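Local coordinates for putative cell adhesion protein (Bacteroides uniformis, PDB 4K4K) that is a putative subunit of the fimbrial tip, part of the surface filaments that mediate bacterial cell adhesion and biofilm formation, at residues A[142-147]-A[247-252]. Sequence-based numbering, arbitrary orientation.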
loop_
_atom_site.group_PDB
_atom_site.type_symbol
_atom_site.label_atom_id
_atom_site.label_comp_id
_atom_site.label_asym_id
_atom_site.label_seq_id
_atom_site.Cartn_x
_atom_site.Cartn_y
_atom_site.Cartn_z
ATOM N N VAL A 142 0.168 -5.114 -3.185
ATOM C CA VAL A 142 -0.583 -5.229 -4.444
ATOM C C VAL A 142 -2.037 -4.830 -4.215
ATOM O O VAL A 142 -2.646 -5.267 -3.245
ATOM C CB VAL A 142 -0.466 -6.690 -4.953
ATOM C CG1 VAL A 142 -1.369 -6.945 -6.174
ATOM C CG2 VAL A 142 0.987 -7.065 -5.249
ATOM N N LYS A 143 -2.589 -4.011 -5.121
ATOM C CA LYS A 143 -3.968 -3.572 -5.009
ATOM C C LYS A 143 -4.855 -4.368 -5.961
ATOM O O LYS A 143 -4.512 -4.543 -7.134
ATOM C CB LYS A 143 -4.073 -2.064 -5.318
ATOM C CG LYS A 143 -5.498 -1.461 -5.263
ATOM C CD LYS A 143 -5.993 -1.333 -3.851
ATOM C CE LYS A 143 -7.376 -0.711 -3.802
ATOM N NZ LYS A 143 -7.761 -0.366 -2.411
ATOM N N LEU A 144 -6.003 -4.832 -5.451
ATOM C CA LEU A 144 -7.029 -5.486 -6.281
ATOM C C LEU A 144 -8.212 -4.540 -6.361
ATOM O O LEU A 144 -8.683 -4.069 -5.324
ATOM C CB LEU A 144 -7.458 -6.855 -5.727
ATOM C CG LEU A 144 -6.338 -7.872 -5.426
ATOM C CD1 LEU A 144 -6.927 -9.180 -4.909
ATOM C CD2 LEU A 144 -5.429 -8.111 -6.649
ATOM N N ASP A 145 -8.680 -4.249 -7.585
ATOM C CA ASP A 145 -9.783 -3.329 -7.831
ATOM C C ASP A 145 -10.781 -4.087 -8.696
ATOM O O ASP A 145 -10.483 -4.399 -9.842
ATOM C CB ASP A 145 -9.244 -2.049 -8.509
ATOM C CG ASP A 145 -10.261 -0.929 -8.676
ATOM O OD1 ASP A 145 -11.383 -1.207 -9.157
ATOM O OD2 ASP A 145 -9.905 0.236 -8.426
ATOM N N ILE A 146 -11.926 -4.442 -8.123
ATOM C CA ILE A 146 -12.908 -5.274 -8.810
ATOM C C ILE A 146 -14.202 -4.511 -9.039
ATOM O O ILE A 146 -14.748 -3.891 -8.121
ATOM C CB ILE A 146 -13.113 -6.576 -7.970
ATOM C CG1 ILE A 146 -11.797 -7.404 -7.939
ATOM C CG2 ILE A 146 -14.320 -7.419 -8.450
ATOM C CD1 ILE A 146 -11.666 -8.367 -6.838
ATOM N N THR A 147 -14.705 -4.584 -10.284
ATOM C CA THR A 147 -15.987 -4.004 -10.644
ATOM C C THR A 147 -16.878 -5.165 -11.043
ATOM O O THR A 147 -16.469 -5.994 -11.857
ATOM C CB THR A 147 -15.816 -2.968 -11.767
ATOM O OG1 THR A 147 -14.842 -2.020 -11.351
ATOM C CG2 THR A 147 -17.101 -2.239 -12.097
ATOM N N SER A 247 1.741 -2.763 -7.961
ATOM C CA SER A 247 0.805 -2.813 -9.084
ATOM C C SER A 247 -0.635 -2.833 -8.608
ATOM O O SER A 247 -0.927 -3.248 -7.477
ATOM C CB SER A 247 1.054 -4.049 -9.946
ATOM O OG SER A 247 2.431 -4.159 -10.270
ATOM N N LYS A 248 -1.540 -2.400 -9.496
ATOM C CA LYS A 248 -2.984 -2.432 -9.281
ATOM C C LYS A 248 -3.570 -3.340 -10.354
ATOM O O LYS A 248 -3.308 -3.130 -11.535
ATOM C CB LYS A 248 -3.594 -1.020 -9.335
ATOM C CG LYS A 248 -5.124 -1.014 -9.125
ATOM C CD LYS A 248 -5.776 0.356 -9.374
ATOM C CE LYS A 248 -5.501 1.339 -8.261
ATOM N NZ LYS A 248 -6.109 2.669 -8.516
ATOM N N TYR A 249 -4.288 -4.391 -9.938
ATOM C CA TYR A 249 -4.957 -5.347 -10.838
ATOM C C TYR A 249 -6.408 -4.979 -10.858
ATOM O O TYR A 249 -7.054 -4.932 -9.804
ATOM C CB TYR A 249 -4.732 -6.815 -10.394
ATOM C CG TYR A 249 -3.275 -7.218 -10.550
ATOM C CD1 TYR A 249 -2.332 -6.898 -9.573
ATOM C CD2 TYR A 249 -2.821 -7.840 -11.714
ATOM C CE1 TYR A 249 -0.979 -7.201 -9.743
ATOM C CE2 TYR A 249 -1.473 -8.170 -11.883
ATOM C CZ TYR A 249 -0.551 -7.839 -10.897
ATOM O OH TYR A 249 0.792 -8.129 -11.042
ATOM N N LEU A 250 -6.901 -4.617 -12.043
ATOM C CA LEU A 250 -8.278 -4.198 -12.219
ATOM C C LEU A 250 -9.036 -5.300 -12.904
ATOM O O LEU A 250 -8.655 -5.727 -13.991
ATOM C CB LEU A 250 -8.366 -2.880 -13.021
ATOM C CG LEU A 250 -7.663 -1.691 -12.372
ATOM C CD1 LEU A 250 -6.300 -1.479 -12.977
ATOM C CD2 LEU A 250 -8.508 -0.443 -12.493
ATOM N N TYR A 251 -10.083 -5.803 -12.241
ATOM C CA TYR A 251 -10.903 -6.856 -12.833
ATOM C C TYR A 251 -12.310 -6.370 -13.044
ATOM O O TYR A 251 -12.903 -5.792 -12.129
ATOM C CB TYR A 251 -10.937 -8.125 -11.951
ATOM C CG TYR A 251 -9.586 -8.750 -11.681
ATOM C CD1 TYR A 251 -8.965 -9.556 -12.635
ATOM C CD2 TYR A 251 -8.961 -8.604 -10.444
ATOM C CE1 TYR A 251 -7.736 -10.161 -12.380
ATOM C CE2 TYR A 251 -7.721 -9.191 -10.186
ATOM C CZ TYR A 251 -7.121 -9.978 -11.152
ATOM O OH TYR A 251 -5.912 -10.571 -10.898
ATOM N N THR A 252 -12.868 -6.632 -14.238
ATOM C CA THR A 252 -14.282 -6.375 -14.516
ATOM C C THR A 252 -14.931 -7.744 -14.594
ATOM O O THR A 252 -14.581 -8.556 -15.460
ATOM C CB THR A 252 -14.519 -5.497 -15.742
ATOM O OG1 THR A 252 -13.883 -4.234 -15.541
ATOM C CG2 THR A 252 -16.020 -5.272 -16.002
#
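Val142 brings its CG1 methyl to the edge of the Tyr249 ring, near the ring plane, 3.5 Å from CD1. That methyl stands anti to the backbone N (chi1 173°), the rotation that carries it to the ring. Leu144 meets the same tyrosine at its root, CD2 lying 4.0 Å from Tyr249 CB, and Ile146 repeats the edge approach one tyrosine further on, with CG1 4.0 Å from Tyr251 CD2. Apolar branched side chains suit this buried face, where their methyls and methylenes pack beside the rings without needing a polar partner, while each ring leads its hydroxyl away from strand 142-147 to one: Tyr249 OH bonds to Val244 N and Tyr251 OH to Ser240 OG.

The two strands run parallel, their axes 18° apart. Such a pairing is unusual among the mostly antiparallel neighbours of this Fimbrillin-like, transthyretin-clan fold; here residues 142-147 lie between strands 202-207 and 247-256, the former bonded through Val142, Leu144 and Ile146. Lys143, Asp145 and Thr147 each donate N-H to the other strand, and the carbonyls of Lys143 and Asp145 accept from Tyr249 and Tyr251. The bond from Lys143 N to Ser247 O is nearly straight (174°), whereas that from Asp145 N to Tyr249 O is more bent.

On the other, partly exposed face, Lys143 and Lys248 lie side by side and point the same way, their CG atoms 3.9 Å apart. Long methylene chains serve well here, packing together while the ammonium ends part. Lys143, bent at chi2, takes its NZ to a salt bridge with Glu204 and a hydrogen bond with Gln112. Lys248 NZ stays 4.5 Å from Asp145 OD2, beyond a salt bridge, though the opposite charges may still attract weakly, and Asp145 CB rests against Leu250 CG.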